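Phenol hydroxylase component phN (Pseudomonas stutzeri, PDB 3U52) probably forms the oxygenase subunit of a bacterial multicomponent monooxygenase that hydroxylates phenol at a carboxylate-bridged di-iron centre. Local coordinates at residues 329-332 and 333-337; 170-173 and 174-177. One frame throughout, in Å; residues are numbered along the deposited sequence.

Contact 1 of 2, residues 329-332 and 333-337; sequences HHLS and HQLWT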
loop_
_atom_site.group_PDB
_atom_site.type_symbol
_atom_site.label_atom_id
_atom_site.label_comp_id
_atom_site.label_asym_id
_atom_site.label_seq_id
_atom_site.Cartn_x
_atom_site.Cartn_y
_atom_site.Cartn_z
ATOM N N HIS A 329 -30.389 20.640 18.522
ATOM C CA HIS A 329 -29.965 20.928 19.904
ATOM C C HIS A 329 -30.279 19.770 20.898
ATOM O O HIS A 329 -29.889 19.832 22.063
ATOM C CB HIS A 329 -30.579 22.234 20.401
ATOM C CG HIS A 329 -30.274 23.398 19.517
ATOM N ND1 HIS A 329 -28.994 23.889 19.353
ATOM C CD2 HIS A 329 -31.070 24.150 18.724
ATOM C CE1 HIS A 329 -29.017 24.899 18.494
ATOM N NE2 HIS A 329 -30.268 25.080 18.105
ATOM N N HIS A 330 -31.004 18.751 20.418
ATOM C CA HIS A 330 -31.623 17.726 21.309
ATOM C C HIS A 330 -31.311 16.302 20.885
ATOM O O HIS A 330 -31.133 15.410 21.719
ATOM C CB HIS A 330 -33.146 17.906 21.283
ATOM C CG HIS A 330 -33.619 19.148 21.990
ATOM N ND1 HIS A 330 -33.608 19.273 23.364
ATOM C CD2 HIS A 330 -34.094 20.319 21.512
ATOM C CE1 HIS A 330 -34.072 20.463 23.701
ATOM N NE2 HIS A 330 -34.380 21.113 22.596
ATOM N N LEU A 331 -31.219 16.105 19.568
ATOM C CA LEU A 331 -31.194 14.762 18.934
ATOM C C LEU A 331 -30.200 13.753 19.528
ATOM O O LEU A 331 -30.586 12.637 19.939
ATOM C CB LEU A 331 -30.871 14.915 17.470
ATOM C CG LEU A 331 -31.582 13.988 16.538
ATOM C CD1 LEU A 331 -33.146 14.163 16.668
ATOM C CD2 LEU A 331 -31.141 14.417 15.134
ATOM N N SER A 332 -28.938 14.130 19.587
ATOM C CA SER A 332 -27.909 13.182 20.044
ATOM C C SER A 332 -28.098 12.772 21.499
ATOM O O SER A 332 -27.882 11.619 21.867
ATOM C CB SER A 332 -26.516 13.756 19.790
ATOM O OG SER A 332 -26.222 14.800 20.695
ATOM N N HIS A 333 -28.554 13.709 22.322
ATOM C CA HIS A 333 -28.774 13.464 23.751
ATOM C C HIS A 333 -30.012 12.550 24.006
ATOM O O HIS A 333 -29.952 11.631 24.823
ATOM C CB HIS A 333 -28.939 14.818 24.463
ATOM C CG HIS A 333 -27.927 15.855 24.028
ATOM N ND1 HIS A 333 -26.566 15.690 24.219
ATOM C CD2 HIS A 333 -28.083 17.028 23.364
ATOM C CE1 HIS A 333 -25.925 16.732 23.712
ATOM N NE2 HIS A 333 -26.819 17.562 23.197
ATOM N N GLN A 334 -31.119 12.807 23.302
ATOM C CA GLN A 334 -32.299 11.919 23.346
ATOM C C GLN A 334 -31.956 10.477 22.928
ATOM O O GLN A 334 -32.347 9.489 23.590
ATOM C CB GLN A 334 -33.416 12.487 22.447
ATOM C CG GLN A 334 -33.989 13.806 22.954
ATOM C CD GLN A 334 -34.900 14.512 21.943
ATOM O OE1 GLN A 334 -34.714 14.424 20.726
ATOM N NE2 GLN A 334 -35.891 15.245 22.470
ATOM N N LEU A 335 -31.189 10.325 21.865
ATOM C CA LEU A 335 -30.854 9.003 21.393
ATOM C C LEU A 335 -29.859 8.287 22.319
ATOM O O LEU A 335 -29.983 7.086 22.543
ATOM C CB LEU A 335 -30.302 9.088 19.964
ATOM C CG LEU A 335 -31.456 9.112 18.974
ATOM C CD1 LEU A 335 -30.996 9.949 17.849
ATOM C CD2 LEU A 335 -31.649 7.666 18.548
ATOM N N TRP A 336 -28.885 9.019 22.888
ATOM C CA TRP A 336 -27.851 8.312 23.660
ATOM C C TRP A 336 -28.505 7.745 24.885
ATOM O O TRP A 336 -28.295 6.599 25.298
ATOM C CB TRP A 336 -26.709 9.237 24.058
ATOM C CG TRP A 336 -25.597 8.564 24.855
ATOM C CD1 TRP A 336 -25.276 8.778 26.189
ATOM C CD2 TRP A 336 -24.692 7.561 24.388
ATOM N NE1 TRP A 336 -24.188 8.003 26.540
ATOM C CE2 TRP A 336 -23.795 7.273 25.450
ATOM C CE3 TRP A 336 -24.507 6.918 23.147
ATOM C CZ2 TRP A 336 -22.758 6.359 25.318
ATOM C CZ3 TRP A 336 -23.477 6.007 23.026
ATOM C CH2 TRP A 336 -22.617 5.739 24.105
ATOM N N THR A 337 -29.308 8.582 25.502
ATOM C CA THR A 337 -30.139 8.164 26.658
ATOM C C THR A 337 -31.130 6.943 26.380
ATOM O O THR A 337 -31.277 6.010 27.221
ATOM C CB THR A 337 -30.637 9.531 27.263
ATOM O OG1 THR A 337 -29.980 9.863 28.493
ATOM C CG2 THR A 337 -32.000 9.827 27.169
#

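Contact 2 of 2, residues 170-173 and 174-177; sequences WYLS and VPKS. With XE (xenon), chain R.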
loop_
_atom_site.group_PDB
_atom_site.type_symbol
_atom_site.label_atom_id
_atom_site.label_comp_id
_atom_site.label_asym_id
_atom_site.label_seq_id
_atom_site.Cartn_x
_atom_site.Cartn_y
_atom_site.Cartn_z
ATOM N N TRP A 170 -33.722 -4.901 16.824
ATOM C CA TRP A 170 -34.682 -3.819 16.915
ATOM C C TRP A 170 -34.205 -2.528 16.254
ATOM O O TRP A 170 -34.850 -2.050 15.324
ATOM C CB TRP A 170 -35.198 -3.636 18.383
ATOM C CG TRP A 170 -34.149 -3.135 19.356
ATOM C CD1 TRP A 170 -33.191 -3.884 20.016
ATOM C CD2 TRP A 170 -33.956 -1.766 19.773
ATOM N NE1 TRP A 170 -32.383 -3.052 20.789
ATOM C CE2 TRP A 170 -32.830 -1.749 20.663
ATOM C CE3 TRP A 170 -34.586 -0.542 19.451
ATOM C CZ2 TRP A 170 -32.352 -0.542 21.252
ATOM C CZ3 TRP A 170 -34.104 0.667 20.059
ATOM C CH2 TRP A 170 -33.020 0.648 20.955
ATOM N N TYR A 171 -33.060 -1.983 16.668
ATOM C CA TYR A 171 -32.664 -0.632 16.221
ATOM C C TYR A 171 -32.150 -0.600 14.745
ATOM O O TYR A 171 -32.166 0.419 14.071
ATOM C CB TYR A 171 -31.631 -0.056 17.220
ATOM C CG TYR A 171 -30.214 -0.603 17.034
ATOM C CD1 TYR A 171 -29.344 0.036 16.150
ATOM C CD2 TYR A 171 -29.760 -1.725 17.716
ATOM C CE1 TYR A 171 -28.087 -0.424 15.930
ATOM C CE2 TYR A 171 -28.472 -2.213 17.507
ATOM C CZ TYR A 171 -27.639 -1.530 16.587
ATOM O OH TYR A 171 -26.351 -1.901 16.254
ATOM N N LEU A 172 -31.676 -1.743 14.262
ATOM C CA LEU A 172 -31.272 -1.898 12.852
ATOM C C LEU A 172 -32.446 -1.978 11.875
ATOM O O LEU A 172 -32.242 -1.856 10.662
ATOM C CB LEU A 172 -30.373 -3.157 12.699
ATOM C CG LEU A 172 -29.102 -3.025 13.566
ATOM C CD1 LEU A 172 -28.301 -4.327 13.602
ATOM C CD2 LEU A 172 -28.244 -1.889 12.983
ATOM N N SER A 173 -33.672 -2.155 12.367
ATOM C CA SER A 173 -34.823 -1.963 11.464
ATOM C C SER A 173 -34.984 -0.510 10.939
ATOM O O SER A 173 -35.654 -0.305 9.927
ATOM C CB SER A 173 -36.137 -2.458 12.086
ATOM O OG SER A 173 -36.688 -1.419 12.948
ATOM N N VAL A 174 -34.401 0.482 11.637
ATOM C CA VAL A 174 -34.330 1.883 11.163
ATOM C C VAL A 174 -33.595 2.004 9.821
ATOM O O VAL A 174 -34.218 2.412 8.820
ATOM C CB VAL A 174 -33.745 2.818 12.251
ATOM C CG1 VAL A 174 -33.832 4.231 11.851
ATOM C CG2 VAL A 174 -34.460 2.572 13.620
ATOM N N PRO A 175 -32.268 1.690 9.755
ATOM C CA PRO A 175 -31.679 1.670 8.403
ATOM C C PRO A 175 -32.283 0.664 7.426
ATOM O O PRO A 175 -32.412 0.988 6.252
ATOM C CB PRO A 175 -30.204 1.251 8.653
ATOM C CG PRO A 175 -30.156 0.760 10.047
ATOM C CD PRO A 175 -31.253 1.445 10.796
ATOM N N LYS A 176 -32.629 -0.539 7.883
ATOM C CA LYS A 176 -33.203 -1.554 6.995
ATOM C C LYS A 176 -34.516 -1.102 6.317
ATOM O O LYS A 176 -34.637 -1.180 5.075
ATOM C CB LYS A 176 -33.400 -2.876 7.729
ATOM C CG LYS A 176 -33.681 -4.060 6.768
ATOM C CD LYS A 176 -33.927 -5.312 7.571
ATOM C CE LYS A 176 -34.804 -6.320 6.822
ATOM N NZ LYS A 176 -34.098 -6.935 5.681
ATOM N N SER A 177 -35.478 -0.615 7.107
ATOM C CA SER A 177 -36.734 -0.178 6.519
ATOM C C SER A 177 -36.579 1.080 5.639
ATOM O O SER A 177 -37.335 1.258 4.677
ATOM C CB SER A 177 -37.830 0.023 7.594
ATOM O OG SER A 177 -37.545 1.162 8.382
HETATM XE XE XE R . -35.634 -2.405 22.979
#

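Contact 1 of 2, residues 329-332 and 333-337
The backbone O of His-330 is gripped twice in the first turn of helix 331-342. Gln-334 N reaches it at 3.0 Å in a bond that is nearly linear at the hydrogen (174°), while His-333 N adds a weak, strongly bent one. The turn continues with Leu-335 N to Leu-331 O at 3.1 Å and Trp-336 N to Ser-332 O at 3.0 Å. His-330 is the N-cap, and the side chain of Gln-334 extends back toward it: CG stands anti to the carbonyl carbon (chi1 -66°), which lays the amide beside His-330 CB, with OE1 3.9 Å away. Across this turn the long, flat amide only packs, its NE2 being hydrogen-bonded elsewhere, and the imidazole of His-330 turns instead to the hydroxyl of Tyr-373. Ser-332 is small enough to set its OG over the centre of one face of the His-333 ring, 3.5 Å above the plane, while His-329 O sits at the edge of that ring, 3.6 Å from CD2. The branched side chain of Leu-335 supplies an apolar contact, CD1 meeting Leu-331 CG at 4.3 Å. Ser-332 OG is bonded to Asp-281, whose carboxylate probably polarises the hydroxyl. With ND1 bonded to Tyr-282 OH and its ring stacked on Tyr-373 and edge-to-face with Tyr-365, the buried His-333 imidazole probably has little freedom to rotate.

Contact 2 of 2, residues 170-173 and 174-177
Val-174 and Pro-175 pack their side chains against Tyr-171 O and Leu-172 O in the N-terminal turn of helix 173-184, which lies within the methane/phenol/alkene hydroxylase family region. Lys-176 can be followed outward from this turn. Its CB rests 3.3 Å from Leu-172 O, the same oxygen that accepts Lys-176 N at 3.1 Å. CG lies anti to the backbone N (chi1 -166°), and the chain runs extended through CD and CE, leading away from the turn; past His-166, a bend at chi4 carries NZ to a salt bridge with Asp-167 and a hydrogen bond to the backbone of another protein chain. A long flexible cation suits a buried place whose partners lie this far off. Proline, with no N-H to offer, suits a first turn, where helix bonds do not yet call for one: Pro-175 CG packs 3.4 Å from Leu-172 O. Val-174 turns its CG2 branch over Tyr-171 O, whose bond from Val-174 N is weak. At the loop end, the Trp-170 indole, its NE1 bonded to Ala-345 O, offers broad flat faces, with Tyr-171 CB against one and a xenon atom over the centre of the opposite one, 3.7 Å from CD2. Ser-177 OG, also bonded to Arg-268, turns back on its own helix: Ser-173 O accepts both Ser-177 N and Ser-177 OG, each at 2.8 Å, with the amide donor standing 39° out of the carbonyl plane.

In the fold
From the N terminus, the chain passes helix 162-166 and reaches contact 2, where a short loop turns into helix 173-184. It then runs through the long helices 187-216, 220-250 and 254-283, and contact 1 follows at the start of helix 331-342. Each contact closes just one local turn, so they come in series and neither nest nor cross. The centres of contacts 1 and 2 are 18 Å apart, and the two do not touch. Helix 331-342 links their surroundings: contact 1 sets its beginning against helices 254-283 and 369-385, while Phe-339 farther along meets the rings of Trp-170 and Tyr-171 in contact 2.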